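Local coordinates for protein dihydroorotase (Saccharomyces cerevisiae S288C, PDB 6L0A) that catalyses the zinc-dependent, reversible cyclisation of N-carbamoyl-L-aspartate to dihydroorotate, the third step of de novo pyrimidine biosynthesis, at residues C[3-8]-C[325-330]; C[287-292]-C[354-359]. All coordinates share one frame; numbering follows the deposited sequence.

Overall arrangement
Strand 4-8, near the N terminus, opens the chain, and the greater part of the metallo-dependent hydrolase domain is built before its partner, residues 325-330, arrives. Contact 1 therefore closes a very long loop, with 316 residues between its segments. Contact 2 closes a shorter one, from helix 283-293 to residues 354-359. The two loops cross, because the segments alternate along the chain. Their centres lie about 10 Å apart, and both reach one antiparallel sheet, in which strands 324-328 and 354-362 are neighbours. Contact 1 adds the N-terminal strand to that sheet, while contact 2 packs a helix against it. A salt bridge from Lys329 to Glu292 joins them directly.

Contact 1: residues C[3-8]-C[325-330]; sequences QEIDLG and AILFKK
An antiparallel beta ladder, ending in a classic beta bulge, pairs Ile5 with Leu327 and brings the N-terminal strand onto strand 324-328. The axes of strands 4-8 and 325-328 run at 158° to each other. In the hydrogen-bonded Ile5-Leu327 pair, Ile5 N reaches Leu327 O at 2.7 Å and Leu327 N returns to Ile5 O at 2.8 Å. Beyond it, Lys329 N bonds to Gln3 O at 2.8 Å. At the other end Leu7 and Gly8 both face Ala325: Leu7 N bonds to Ala325 O, and Ala325 N to Gly8 O. Gly8 has a positive phi, which by itself favours glycine.

Glu4, Asp6, Ile326 and Phe328 project from one face. With CG beside its backbone N (chi1 -67°) and an extended chain beyond, Glu4 rises past Phe328, its CG 3.7 Å from Phe328 CB, and its carboxylate passes Ile326 CG2. The carboxylate and the phenyl ring are turned 68° apart. The other branch of Ile326 goes to Asp6: CD1 lies 3.6 Å from Asp6 CG, so a methyl packs against that carboxylate. On the face carrying Ile5 and Leu327, Leu7 CD1 comes down to 4.0 Å from Leu327 CB, continuing the apolar surface.

Strand 354-362 flanks strand 324-328 on the side away from strand 4-8, with backbone bonds to Ile326 and Phe328. From it Arg360 forms a salt bridge with Glu4 and a cation-pi contact with Phe328, linking all three strands on the face that carries Glu4 and Phe328. The Leu7-Leu327 surface is covered by helix 283-293, through Ile284, and by helix 300-312, through Leu300.

Contact 2: residues C[287-292]-C[354-359]; sequences IAQVFE and KLSWSV
Residues 287-292 of helix 283-293 come up beside the break in strand 354-362, where the CA atoms of Gln289 and Ser356 are 6.5 Å apart and those of Ala288 and Trp357 6.8 Å. Gln289 bends at chi2 (59°) to bring its amide oxygen to the backbone: Ser356 N donates to Gln289 OE1 at 2.8 Å, nearly straight at 173° and in the carbonyl plane. A water also donates to Gln289 OE1 and accepts a weak bond from Trp357 N, so one side-chain oxygen serves two neighbouring residues of the break. This is a helix-on-sheet contact, in which helix 283-293 covers the sheet face carrying Leu327, whose side chain touches both Ala288 and Trp357. One turn on from Ala288, Glu292 OE1 takes a weak hydrogen bond from Trp357 NE1 at 2.8 Å, the carboxylate and indole planes 40° apart. Glu292 OE2 turns to a salt bridge with Lys329. Ala288 CB approaches the indole obliquely, 3.8 Å from Trp357 CD1. Replacing Trp357 with an alanine would probably open a gap beside Ala288 and Leu327 and deprive Glu292 OE1 of its indole donor.

Contact 1: residues C[3-8]-C[325-330]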
# COMPACT_ATOMS: atom_id res chain seq x y z
N GLN C 3 11.60 27.26 25.52
CA GLN C 3 10.71 27.93 24.58
C GLN C 3 9.29 27.39 24.73
O GLN C 3 9.08 26.18 24.81
CB GLN C 3 11.19 27.73 23.14
CG GLN C 3 10.34 28.53 22.14
CD GLN C 3 10.81 28.39 20.71
OE1 GLN C 3 11.87 27.83 20.44
NE2 GLN C 3 10.02 28.92 19.78
N GLU C 4 8.32 28.30 24.79
CA GLU C 4 6.93 27.94 25.01
C GLU C 4 6.04 28.67 24.01
O GLU C 4 6.35 29.78 23.57
CB GLU C 4 6.47 28.28 26.43
CG GLU C 4 7.12 27.45 27.50
CD GLU C 4 6.46 27.65 28.85
OE1 GLU C 4 5.83 28.70 29.05
OE2 GLU C 4 6.58 26.75 29.71
N ILE C 5 4.91 28.04 23.67
CA ILE C 5 3.88 28.64 22.83
C ILE C 5 2.53 28.39 23.48
O ILE C 5 2.20 27.25 23.84
CB ILE C 5 3.90 28.07 21.39
CG1 ILE C 5 5.29 28.22 20.76
CG2 ILE C 5 2.84 28.77 20.55
CD1 ILE C 5 5.33 27.87 19.29
N ASP C 6 1.77 29.46 23.67
CA ASP C 6 0.46 29.39 24.30
C ASP C 6 -0.55 29.14 23.19
O ASP C 6 -0.87 30.05 22.41
CB ASP C 6 0.16 30.69 25.06
CG ASP C 6 -1.10 30.60 25.90
OD1 ASP C 6 -2.03 29.84 25.55
OD2 ASP C 6 -1.16 31.31 26.93
N LEU C 7 -1.02 27.91 23.09
CA LEU C 7 -1.96 27.54 22.04
C LEU C 7 -3.41 27.72 22.46
O LEU C 7 -4.31 27.56 21.62
CB LEU C 7 -1.71 26.09 21.60
CG LEU C 7 -0.34 25.87 20.93
CD1 LEU C 7 -0.10 24.39 20.65
CD2 LEU C 7 -0.23 26.68 19.65
N GLY C 8 -3.67 28.03 23.72
CA GLY C 8 -5.03 28.32 24.14
C GLY C 8 -5.93 27.09 24.12
O GLY C 8 -5.55 26.00 24.57
N ALA C 325 -3.63 25.14 26.47
CA ALA C 325 -2.61 24.16 26.11
C ALA C 325 -1.30 24.90 25.84
O ALA C 325 -1.24 25.77 24.96
CB ALA C 325 -3.04 23.33 24.90
N ILE C 326 -0.27 24.57 26.60
CA ILE C 326 1.03 25.23 26.49
C ILE C 326 2.01 24.25 25.84
O ILE C 326 2.31 23.19 26.40
CB ILE C 326 1.56 25.70 27.86
CG1 ILE C 326 0.50 26.55 28.57
CG2 ILE C 326 2.86 26.46 27.69
CD1 ILE C 326 0.14 27.83 27.84
N LEU C 327 2.49 24.60 24.66
CA LEU C 327 3.53 23.81 24.01
C LEU C 327 4.89 24.28 24.52
O LEU C 327 5.19 25.47 24.48
CB LEU C 327 3.44 23.98 22.50
CG LEU C 327 4.16 22.95 21.63
CD1 LEU C 327 3.30 21.70 21.46
CD2 LEU C 327 4.48 23.58 20.30
N PHE C 328 5.70 23.35 25.01
CA PHE C 328 7.03 23.72 25.50
C PHE C 328 8.09 22.78 24.94
O PHE C 328 7.85 21.58 24.79
CB PHE C 328 7.09 23.77 27.04
CG PHE C 328 6.82 22.46 27.72
CD1 PHE C 328 5.54 21.94 27.81
CD2 PHE C 328 7.86 21.76 28.33
CE1 PHE C 328 5.30 20.74 28.46
CE2 PHE C 328 7.62 20.56 28.97
CZ PHE C 328 6.34 20.06 29.04
N LYS C 329 9.27 23.35 24.66
CA LYS C 329 10.32 22.73 23.86
C LYS C 329 11.14 21.75 24.71
O LYS C 329 12.32 21.95 25.00
CB LYS C 329 11.20 23.80 23.23
CG LYS C 329 12.28 23.33 22.26
CD LYS C 329 11.71 22.87 20.93
CE LYS C 329 12.82 22.62 19.91
NZ LYS C 329 13.28 23.86 19.22
N LYS C 330 10.47 20.67 25.13
CA LYS C 330 11.11 19.56 25.83
C LYS C 330 11.04 18.34 24.92
O LYS C 330 9.96 17.80 24.67
CB LYS C 330 10.44 19.29 27.17
CG LYS C 330 10.81 17.93 27.78
CD LYS C 330 12.12 17.98 28.55
CE LYS C 330 12.70 16.58 28.76
NZ LYS C 330 13.82 16.29 27.81

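Contact 2: residues C[287-292]-C[354-359]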
# COMPACT_ATOMS: atom_id res chain seq x y z
N ILE C 287 1.98 17.79 15.35
CA ILE C 287 1.77 18.93 14.48
C ILE C 287 2.88 19.96 14.68
O ILE C 287 3.35 20.59 13.72
CB ILE C 287 0.38 19.53 14.72
CG1 ILE C 287 -0.70 18.47 14.45
CG2 ILE C 287 0.17 20.74 13.86
CD1 ILE C 287 -0.73 18.01 13.00
N ALA C 288 3.29 20.16 15.93
CA ALA C 288 4.35 21.11 16.22
C ALA C 288 5.64 20.72 15.52
O ALA C 288 6.39 21.58 15.05
CB ALA C 288 4.57 21.20 17.73
N GLN C 289 5.90 19.42 15.41
CA GLN C 289 7.07 18.96 14.67
C GLN C 289 7.06 19.50 13.25
O GLN C 289 8.09 19.98 12.74
CB GLN C 289 7.12 17.43 14.67
CG GLN C 289 8.49 16.85 14.33
CD GLN C 289 9.55 17.32 15.30
OE1 GLN C 289 9.36 17.28 16.52
NE2 GLN C 289 10.68 17.77 14.77
N VAL C 290 5.91 19.43 12.59
CA VAL C 290 5.80 19.88 11.20
C VAL C 290 5.98 21.38 11.10
O VAL C 290 6.71 21.88 10.23
CB VAL C 290 4.45 19.44 10.61
CG1 VAL C 290 4.30 19.96 9.18
CG2 VAL C 290 4.34 17.92 10.68
N PHE C 291 5.31 22.14 11.97
CA PHE C 291 5.38 23.59 11.88
C PHE C 291 6.78 24.10 12.21
O PHE C 291 7.24 25.08 11.63
CB PHE C 291 4.33 24.22 12.79
CG PHE C 291 2.95 24.25 12.19
CD1 PHE C 291 2.22 23.08 12.02
CD2 PHE C 291 2.37 25.45 11.80
CE1 PHE C 291 0.94 23.10 11.47
CE2 PHE C 291 1.10 25.48 11.25
CZ PHE C 291 0.38 24.30 11.09
N GLU C 292 7.49 23.42 13.12
CA GLU C 292 8.87 23.78 13.39
C GLU C 292 9.75 23.53 12.18
O GLU C 292 10.50 24.42 11.74
CB GLU C 292 9.39 22.99 14.59
CG GLU C 292 10.90 23.09 14.76
CD GLU C 292 11.33 23.02 16.20
OE1 GLU C 292 11.07 21.99 16.85
OE2 GLU C 292 11.92 24.01 16.69
N LYS C 354 11.63 10.65 17.96
CA LYS C 354 11.80 11.85 18.77
C LYS C 354 10.83 12.93 18.34
O LYS C 354 10.55 13.09 17.14
CB LYS C 354 13.23 12.39 18.64
CG LYS C 354 14.25 11.78 19.57
CD LYS C 354 15.60 12.46 19.38
CE LYS C 354 16.70 11.45 19.12
NZ LYS C 354 16.60 10.86 17.75
N LEU C 355 10.33 13.68 19.32
CA LEU C 355 9.53 14.89 19.08
C LEU C 355 10.19 16.04 19.82
O LEU C 355 10.59 15.89 20.98
CB LEU C 355 8.09 14.70 19.56
CG LEU C 355 7.22 13.71 18.77
CD1 LEU C 355 5.83 13.63 19.37
CD2 LEU C 355 7.14 14.15 17.32
N SER C 356 10.31 17.19 19.15
CA SER C 356 11.02 18.33 19.74
C SER C 356 10.21 19.04 20.82
O SER C 356 10.79 19.78 21.62
CB SER C 356 11.39 19.34 18.64
OG SER C 356 12.50 18.89 17.88
N TRP C 357 8.89 18.85 20.86
CA TRP C 357 8.01 19.59 21.75
C TRP C 357 7.21 18.66 22.64
O TRP C 357 6.99 17.49 22.33
CB TRP C 357 7.05 20.47 20.95
CG TRP C 357 7.72 21.47 20.11
CD1 TRP C 357 8.22 21.29 18.86
CD2 TRP C 357 7.98 22.84 20.45
NE1 TRP C 357 8.76 22.45 18.39
CE2 TRP C 357 8.63 23.42 19.35
CE3 TRP C 357 7.72 23.62 21.58
CZ2 TRP C 357 9.03 24.76 19.35
CZ3 TRP C 357 8.11 24.95 21.57
CH2 TRP C 357 8.76 25.50 20.46
N SER C 358 6.76 19.22 23.76
CA SER C 358 5.86 18.56 24.70
C SER C 358 4.70 19.50 24.96
O SER C 358 4.73 20.67 24.58
CB SER C 358 6.58 18.18 26.01
OG SER C 358 7.80 17.51 25.74
N VAL C 359 3.65 19.01 25.62
CA VAL C 359 2.46 19.82 25.87
C VAL C 359 2.02 19.64 27.32
O VAL C 359 2.07 18.53 27.86
CB VAL C 359 1.31 19.48 24.88
CG1 VAL C 359 0.79 18.08 25.10
CG2 VAL C 359 0.18 20.51 25.00
O HOH W 1 7.36 18.22 18.29